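Local coordinates for protein PA1221 (Pseudomonas aeruginosa, PDB 4DG8) that belongs to the ANL family of AMP-binding enzymes, also has a phosphopantetheine attachment region in its sequence, and holds adenosine monophosphate in this model, at residues Phe161-Asn170 and Ala181-Ile189; Ala340-Asp348 and Arg359-Gly369. All coordinates share one frame; numbering follows the deposited sequence.

Contact 1 (Phe161-Asn170 and Ala181-Ile189)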
loop_
_atom_site.group_PDB
_atom_site.type_symbol
_atom_site.label_atom_id
_atom_site.label_comp_id
_atom_site.label_asym_id
_atom_site.label_seq_id
_atom_site.Cartn_x
_atom_site.Cartn_y
_atom_site.Cartn_z
ATOM N N PHE A 161 -0.612 -20.707 -15.057
ATOM C CA PHE A 161 0.554 -20.136 -14.405
ATOM C C PHE A 161 0.573 -20.553 -12.954
ATOM O O PHE A 161 -0.445 -20.976 -12.416
ATOM C CB PHE A 161 0.583 -18.600 -14.543
ATOM C CG PHE A 161 -0.714 -17.917 -14.164
ATOM C CD1 PHE A 161 -0.949 -17.512 -12.857
ATOM C CD2 PHE A 161 -1.697 -17.674 -15.128
ATOM C CE1 PHE A 161 -2.139 -16.865 -12.516
ATOM C CE2 PHE A 161 -2.894 -17.040 -14.794
ATOM C CZ PHE A 161 -3.119 -16.632 -13.492
ATOM N N ALA A 162 1.741 -20.428 -12.330
ATOM C CA ALA A 162 1.904 -20.713 -10.911
ATOM C C ALA A 162 1.881 -19.422 -10.093
ATOM O O ALA A 162 1.821 -18.327 -10.642
ATOM C CB ALA A 162 3.214 -21.470 -10.676
ATOM N N ALA A 163 1.966 -19.568 -8.779
ATOM C CA ALA A 163 1.767 -18.466 -7.848
ATOM C C ALA A 163 2.918 -17.451 -7.899
ATOM O O ALA A 163 2.861 -16.383 -7.270
ATOM C CB ALA A 163 1.578 -19.006 -6.445
ATOM N N ASP A 164 3.954 -17.792 -8.657
ATOM C CA ASP A 164 5.058 -16.882 -8.898
ATOM C C ASP A 164 4.733 -15.857 -9.991
ATOM O O ASP A 164 5.491 -14.925 -10.196
ATOM C CB ASP A 164 6.342 -17.648 -9.233
ATOM C CG ASP A 164 6.229 -18.465 -10.508
ATOM O OD1 ASP A 164 5.102 -18.745 -10.959
ATOM O OD2 ASP A 164 7.279 -18.840 -11.060
ATOM N N GLN A 165 3.604 -16.023 -10.682
ATOM C CA GLN A 165 3.179 -15.031 -11.665
ATOM C C GLN A 165 3.027 -13.662 -10.985
ATOM O O GLN A 165 2.538 -13.571 -9.844
ATOM C CB GLN A 165 1.831 -15.425 -12.272
ATOM C CG GLN A 165 1.501 -14.708 -13.576
ATOM C CD GLN A 165 2.342 -15.221 -14.737
ATOM O OE1 GLN A 165 3.186 -16.092 -14.559
ATOM N NE2 GLN A 165 2.108 -14.694 -15.930
ATOM N N ILE A 166 3.440 -12.603 -11.677
ATOM C CA ILE A 166 3.238 -11.244 -11.171
ATOM C C ILE A 166 1.741 -10.955 -11.155
ATOM O O ILE A 166 1.054 -11.194 -12.154
ATOM C CB ILE A 166 3.935 -10.180 -12.074
ATOM C CG1 ILE A 166 5.397 -10.555 -12.328
ATOM C CG2 ILE A 166 3.789 -8.752 -11.474
ATOM C CD1 ILE A 166 6.214 -10.720 -11.060
ATOM N N ALA A 167 1.225 -10.557 -9.993
ATOM C CA ALA A 167 -0.126 -10.004 -9.859
ATOM C C ALA A 167 -0.241 -8.482 -10.100
ATOM O O ALA A 167 -1.209 -7.978 -10.693
ATOM C CB ALA A 167 -0.725 -10.385 -8.501
ATOM N N TYR A 168 0.716 -7.728 -9.592
ATOM C CA TYR A 168 0.620 -6.277 -9.750
ATOM C C TYR A 168 1.945 -5.567 -9.589
ATOM O O TYR A 168 2.920 -6.137 -9.086
ATOM C CB TYR A 168 -0.453 -5.667 -8.820
ATOM C CG TYR A 168 -0.179 -5.771 -7.336
ATOM C CD1 TYR A 168 0.721 -4.916 -6.705
ATOM C CD2 TYR A 168 -0.861 -6.692 -6.552
ATOM C CE1 TYR A 168 0.964 -5.012 -5.340
ATOM C CE2 TYR A 168 -0.631 -6.789 -5.185
ATOM C CZ TYR A 168 0.277 -5.953 -4.581
ATOM O OH TYR A 168 0.485 -6.060 -3.213
ATOM N N ILE A 169 1.966 -4.314 -10.019
ATOM C CA ILE A 169 3.100 -3.445 -9.772
ATOM C C ILE A 169 2.694 -2.229 -8.934
ATOM O O ILE A 169 1.677 -1.597 -9.200
ATOM C CB ILE A 169 3.743 -2.971 -11.091
ATOM C CG1 ILE A 169 4.355 -4.166 -11.813
ATOM C CG2 ILE A 169 4.792 -1.855 -10.816
ATOM C CD1 ILE A 169 4.888 -3.870 -13.185
ATOM N N ASN A 170 3.490 -1.912 -7.915
ATOM C CA ASN A 170 3.329 -0.661 -7.171
ATOM C C ASN A 170 4.608 0.136 -7.277
ATOM O O ASN A 170 5.698 -0.390 -7.029
ATOM C CB ASN A 170 3.029 -0.906 -5.690
ATOM C CG ASN A 170 1.581 -1.334 -5.446
ATOM O OD1 ASN A 170 0.852 -1.707 -6.380
ATOM N ND2 ASN A 170 1.161 -1.295 -4.183
ATOM N N ALA A 181 9.625 0.322 -9.686
ATOM C CA ALA A 181 8.449 -0.535 -9.805
ATOM C C ALA A 181 8.628 -1.852 -9.060
ATOM O O ALA A 181 9.490 -2.647 -9.410
ATOM C CB ALA A 181 8.150 -0.797 -11.255
ATOM N N ILE A 182 7.795 -2.077 -8.043
ATOM C CA ILE A 182 7.837 -3.319 -7.275
ATOM C C ILE A 182 6.843 -4.338 -7.813
ATOM O O ILE A 182 5.643 -4.104 -7.787
ATOM C CB ILE A 182 7.573 -3.055 -5.775
ATOM C CG1 ILE A 182 8.700 -2.199 -5.189
ATOM C CG2 ILE A 182 7.397 -4.376 -5.000
ATOM C CD1 ILE A 182 8.364 -1.561 -3.813
ATOM N N ALA A 183 7.336 -5.464 -8.326
ATOM C CA ALA A 183 6.413 -6.468 -8.871
ATOM C C ALA A 183 6.106 -7.503 -7.819
ATOM O O ALA A 183 6.987 -8.227 -7.358
ATOM C CB ALA A 183 6.952 -7.119 -10.150
ATOM N N CYS A 184 4.840 -7.543 -7.432
ATOM C CA CYS A 184 4.358 -8.450 -6.411
ATOM C C CYS A 184 3.625 -9.621 -7.067
ATOM O O CYS A 184 3.054 -9.501 -8.131
ATOM C CB CYS A 184 3.468 -7.730 -5.405
ATOM S SG CYS A 184 4.457 -6.587 -4.343
ATOM N N THR A 185 3.646 -10.749 -6.387
ATOM C CA THR A 185 3.402 -12.047 -6.975
ATOM C C THR A 185 2.011 -12.505 -6.495
ATOM O O THR A 185 1.510 -11.988 -5.505
ATOM C CB THR A 185 4.531 -12.938 -6.450
ATOM O OG1 THR A 185 5.149 -13.675 -7.507
ATOM C CG2 THR A 185 4.074 -13.802 -5.321
ATOM N N HIS A 186 1.346 -13.382 -7.242
ATOM C CA HIS A 186 0.133 -14.050 -6.749
ATOM C C HIS A 186 0.307 -14.654 -5.328
ATOM O O HIS A 186 -0.556 -14.483 -4.444
ATOM C CB HIS A 186 -0.323 -15.144 -7.735
ATOM C CG HIS A 186 -1.113 -14.631 -8.907
ATOM N ND1 HIS A 186 -2.453 -14.920 -9.080
ATOM C CD2 HIS A 186 -0.746 -13.883 -9.980
ATOM C CE1 HIS A 186 -2.885 -14.351 -10.198
ATOM N NE2 HIS A 186 -1.872 -13.703 -10.755
ATOM N N ALA A 187 1.420 -15.357 -5.117
ATOM C CA ALA A 187 1.748 -15.918 -3.806
ATOM C C ALA A 187 1.821 -14.887 -2.690
ATOM O O ALA A 187 1.426 -15.176 -1.568
ATOM C CB ALA A 187 3.055 -16.707 -3.860
ATOM N N GLY A 188 2.354 -13.702 -2.972
ATOM C CA GLY A 188 2.472 -12.678 -1.944
ATOM C C GLY A 188 1.088 -12.305 -1.440
ATOM O O GLY A 188 0.852 -12.105 -0.226
ATOM N N ILE A 189 0.148 -12.252 -2.381
ATOM C CA ILE A 189 -1.244 -11.946 -2.054
ATOM C C ILE A 189 -1.967 -13.058 -1.301
ATOM O O ILE A 189 -2.631 -12.783 -0.282
ATOM C CB ILE A 189 -2.067 -11.621 -3.322
ATOM C CG1 ILE A 189 -1.475 -10.403 -4.035
ATOM C CG2 ILE A 189 -3.509 -11.351 -2.934
ATOM C CD1 ILE A 189 -2.186 -10.049 -5.334
#
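I166-N170 and A181-T185 run antiparallel, with 147° between their directions, and N170 and I182 bond both ways through their backbones at the end of this β hairpin next to its connecting loop. It belongs to the mixed sheet of the AMP-binding fold, and the connection between its strands carries the family's Ser/Thr/Gly-rich loop. The ladder is broken by a classic beta bulge: C184 O takes A167 N at 2.8 Å and also Y168 N at a longer 3.3 Å, so two successive amides share one carbonyl.

From the bulge, the Y168 ring carries the packing on one face. Its CG is wedged between backbone N and carbonyl carbon (chi1 65°), which brings one ring face against C184; the CB of C184 sits 3.9 Å from the centroid of the Y168 ring in a CH-pi contact, with SG more oblique. I189, from the first turn of the helix, comes in at the ring edge, its CD1 3.6 Å from Y168 CE2, and the same methyl also touches A167 CB. The Y168 hydroxyl is held by T219, and Y104 meets the ring. On the opposite side of the sheet, I169 CG2 rests on A181 CB at 3.5 Å, while I166 CD1 reaches A183 CB.

Past the strands, H186 N bonds Q165 O, which also lies at its imidazole edge, and V29 N bonds ND1. F161 reaches over one face of that imidazole, ring planes 58° apart, with F161 CE1 3.5 Å from H186 CE1. One residue on, A187 N bonds A163 O at 2.8 Å, and A187 CB touches A163 CB.

Contact 2 (Ala340-Asp348 and Arg359-Gly369)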
loop_
_atom_site.group_PDB
_atom_site.type_symbol
_atom_site.label_atom_id
_atom_site.label_comp_id
_atom_site.label_asym_id
_atom_site.label_seq_id
_atom_site.Cartn_x
_atom_site.Cartn_y
_atom_site.Cartn_z
ATOM N N ALA A 340 2.035 -15.434 8.719
ATOM C CA ALA A 340 2.192 -16.711 8.021
ATOM C C ALA A 340 2.742 -16.515 6.590
ATOM O O ALA A 340 2.355 -15.582 5.884
ATOM C CB ALA A 340 0.859 -17.484 8.004
ATOM N N GLY A 341 3.658 -17.390 6.176
ATOM C CA GLY A 341 4.241 -17.316 4.840
ATOM C C GLY A 341 5.475 -16.426 4.820
ATOM O O GLY A 341 6.226 -16.370 3.844
ATOM N N THR A 342 5.700 -15.741 5.931
ATOM C CA THR A 342 6.861 -14.878 6.058
ATOM C C THR A 342 7.742 -15.322 7.220
ATOM O O THR A 342 7.268 -15.964 8.161
ATOM C CB THR A 342 6.405 -13.431 6.241
ATOM O OG1 THR A 342 5.821 -12.987 5.010
ATOM C CG2 THR A 342 7.573 -12.518 6.621
ATOM N N ALA A 343 9.030 -15.012 7.135
ATOM C CA ALA A 343 9.911 -15.140 8.290
ATOM C C ALA A 343 10.758 -13.876 8.419
ATOM O O ALA A 343 10.965 -13.171 7.439
ATOM C CB ALA A 343 10.809 -16.372 8.146
ATOM N N VAL A 344 11.227 -13.566 9.620
ATOM C CA VAL A 344 12.143 -12.441 9.776
ATOM C C VAL A 344 13.356 -12.795 10.626
ATOM O O VAL A 344 13.296 -13.672 11.475
ATOM C CB VAL A 344 11.463 -11.191 10.403
ATOM C CG1 VAL A 344 10.347 -10.679 9.516
ATOM C CG2 VAL A 344 10.931 -11.499 11.804
ATOM N N LEU A 345 14.469 -12.119 10.364
ATOM C CA LEU A 345 15.584 -12.111 11.297
ATOM C C LEU A 345 15.896 -10.660 11.589
ATOM O O LEU A 345 15.517 -9.767 10.835
ATOM C CB LEU A 345 16.823 -12.766 10.701
ATOM C CG LEU A 345 16.796 -14.276 10.467
ATOM C CD1 LEU A 345 18.157 -14.737 9.939
ATOM C CD2 LEU A 345 16.429 -14.998 11.761
ATOM N N LEU A 346 16.597 -10.442 12.687
ATOM C CA LEU A 346 17.114 -9.140 13.042
ATOM C C LEU A 346 18.641 -9.242 12.951
ATOM O O LEU A 346 19.243 -10.048 13.655
ATOM C CB LEU A 346 16.682 -8.829 14.478
ATOM C CG LEU A 346 16.665 -7.373 14.936
ATOM C CD1 LEU A 346 15.648 -6.566 14.119
ATOM C CD2 LEU A 346 16.362 -7.316 16.426
ATOM N N LEU A 347 19.261 -8.447 12.076
ATOM C CA LEU A 347 20.705 -8.556 11.808
ATOM C C LEU A 347 21.553 -7.385 12.308
ATOM O O LEU A 347 21.195 -6.227 12.110
ATOM C CB LEU A 347 20.960 -8.744 10.315
ATOM C CG LEU A 347 20.433 -10.032 9.696
ATOM C CD1 LEU A 347 20.991 -10.184 8.290
ATOM C CD2 LEU A 347 20.800 -11.238 10.549
ATOM N N ASP A 348 22.694 -7.684 12.929
ATOM C CA ASP A 348 23.563 -6.623 13.455
ATOM C C ASP A 348 24.464 -5.990 12.395
ATOM O O ASP A 348 24.358 -6.293 11.205
ATOM C CB ASP A 348 24.391 -7.099 14.663
ATOM C CG ASP A 348 25.397 -8.192 14.313
ATOM O OD1 ASP A 348 25.900 -8.230 13.165
ATOM O OD2 ASP A 348 25.696 -9.015 15.204
ATOM N N ARG A 359 18.413 -5.407 21.877
ATOM C CA ARG A 359 19.618 -5.138 21.107
ATOM C C ARG A 359 19.167 -4.799 19.686
ATOM O O ARG A 359 18.599 -5.648 18.994
ATOM C CB ARG A 359 20.531 -6.365 21.111
ATOM C CG ARG A 359 21.945 -6.096 20.621
ATOM C CD ARG A 359 22.795 -7.362 20.619
ATOM N NE ARG A 359 23.807 -7.320 19.566
ATOM C CZ ARG A 359 24.177 -8.370 18.837
ATOM N NH1 ARG A 359 23.625 -9.558 19.047
ATOM N NH2 ARG A 359 25.103 -8.230 17.896
ATOM N N ALA A 360 19.413 -3.561 19.258
ATOM C CA ALA A 360 18.886 -3.057 17.988
ATOM C C ALA A 360 19.576 -3.648 16.760
ATOM O O ALA A 360 20.789 -3.848 16.746
ATOM C CB ALA A 360 18.952 -1.526 17.946
ATOM N N GLY A 361 18.785 -3.913 15.727
ATOM C CA GLY A 361 19.297 -4.441 14.480
ATOM C C GLY A 361 18.396 -4.056 13.323
ATOM O O GLY A 361 17.417 -3.322 13.500
ATOM N N GLU A 362 18.734 -4.542 12.132
ATOM C CA GLU A 362 17.910 -4.306 10.961
ATOM C C GLU A 362 17.005 -5.510 10.683
ATOM O O GLU A 362 17.441 -6.669 10.764
ATOM C CB GLU A 362 18.780 -3.993 9.747
ATOM C CG GLU A 362 17.994 -3.898 8.453
ATOM C CD GLU A 362 18.883 -3.746 7.234
ATOM O OE1 GLU A 362 20.115 -3.947 7.352
ATOM O OE2 GLU A 362 18.345 -3.414 6.160
ATOM N N ILE A 363 15.742 -5.222 10.378
ATOM C CA ILE A 363 14.772 -6.248 10.020
ATOM C C ILE A 363 15.062 -6.787 8.623
ATOM O O ILE A 363 15.249 -6.024 7.674
ATOM C CB ILE A 363 13.333 -5.709 10.060
ATOM C CG1 ILE A 363 12.944 -5.274 11.472
ATOM C CG2 ILE A 363 12.344 -6.767 9.586
ATOM C CD1 ILE A 363 11.555 -4.595 11.506
ATOM N N VAL A 364 15.119 -8.110 8.515
ATOM C CA VAL A 364 15.313 -8.793 7.244
ATOM C C VAL A 364 14.184 -9.795 7.051
ATOM O O VAL A 364 13.883 -10.574 7.951
ATOM C CB VAL A 364 16.649 -9.563 7.234
ATOM C CG1 VAL A 364 16.802 -10.334 5.936
ATOM C CG2 VAL A 364 17.819 -8.598 7.464
ATOM N N ALA A 365 13.562 -9.772 5.879
ATOM C CA ALA A 365 12.373 -10.571 5.630
ATOM C C ALA A 365 12.657 -11.662 4.617
ATOM O O ALA A 365 13.389 -11.454 3.653
ATOM C CB ALA A 365 11.231 -9.685 5.135
ATOM N N PHE A 366 12.060 -12.820 4.844
ATOM C CA PHE A 366 12.173 -13.967 3.959
ATOM C C PHE A 366 10.777 -14.449 3.635
ATOM O O PHE A 366 9.817 -14.173 4.373
ATOM C CB PHE A 366 12.861 -15.144 4.675
ATOM C CG PHE A 366 14.233 -14.851 5.191
ATOM C CD1 PHE A 366 15.351 -15.227 4.465
ATOM C CD2 PHE A 366 14.412 -14.261 6.438
ATOM C CE1 PHE A 366 16.636 -14.984 4.949
ATOM C CE2 PHE A 366 15.686 -14.017 6.936
ATOM C CZ PHE A 366 16.806 -14.376 6.191
ATOM N N GLY A 367 10.681 -15.266 2.596
ATOM C CA GLY A 367 9.448 -15.986 2.362
ATOM C C GLY A 367 8.587 -15.589 1.189
ATOM O O GLY A 367 9.028 -14.941 0.220
ATOM N N ALA A 368 7.353 -16.060 1.252
ATOM C CA ALA A 368 6.469 -16.075 0.094
ATOM C C ALA A 368 5.916 -14.686 -0.244
ATOM O O ALA A 368 5.276 -14.501 -1.282
ATOM C CB ALA A 368 5.350 -17.082 0.336
ATOM N N GLY A 369 6.153 -13.719 0.649
ATOM C CA GLY A 369 5.766 -12.334 0.416
ATOM C C GLY A 369 6.754 -11.509 -0.403
ATOM O O GLY A 369 6.400 -10.420 -0.859
HETATM O O HOH W 1 7.448 -13.212 3.031
#
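A β hairpin with a long connection between its arms brings T342-L347 against G361-G367, part of a five-stranded antiparallel sheet in this AMP-binding fold. The strands run 155° apart in direction and stay in unbroken register, with A343, L345 and L347 each bonded both ways to F366, V364 and E362.

One face is largely apolar, with E362 at its end, where the carboxylate bonds to G401 N. F366 lays its ring along the neighbouring strand, with A343 O at the ring edge and CE2 3.7 Å from L345 CG. Next to it, L347 CD1 meets V364 CG2 at 3.6 Å, the two side chains crossing at a slant. On the other face L346 swings CG anti to its own backbone N (chi1 -159°), which carries CD1 over G361 O and to 4.0 Å from I363 CG1.

The two ends are closed differently. At one, A368 N bonds G341 O at 2.8 Å, and beside it a water bridges the two segments: it lies 2.6 Å from T342 OG1 and close to F366 O, and accepts from G369 N. At the other, R359 reaches across on an extended chain and makes a salt bridge, NH2 to D348 OD2 at 2.9 Å. The hydrogen bond in it is weak and bent; OD2 lies at the guanidinium edge, but the two planar groups are turned 53° apart. R359 NH1 also pairs with E356.

Strand 361-367 is flanked by 342-347 and by strand 393-406. Y390 and L388 of strand 385-390 lie on the F366-V364 face, L412 packs on V344 and L346 on the other, and R191 of helix 186-193 reaches T342 OG1.

Following the chain from the N terminus, contact 1 comes first, folding 161-170 back on 181-189 through a ten-residue connection. It is complete long before contact 2 closes 340-348 on 359-369 over a connection of equal length, so the two are in series, neither nested nor crossing. Their centres lie about 20 Å apart. Contact 1 belongs to a mixed sheet and leads into helix 186-193; contact 2 belongs to a separate antiparallel sheet. They meet where that helix starts, with A187 CB 4.1 Å from A368 O. Bound AMP lies near both, about 6 Å from the I182 side chain and about 8 Å from that of I363.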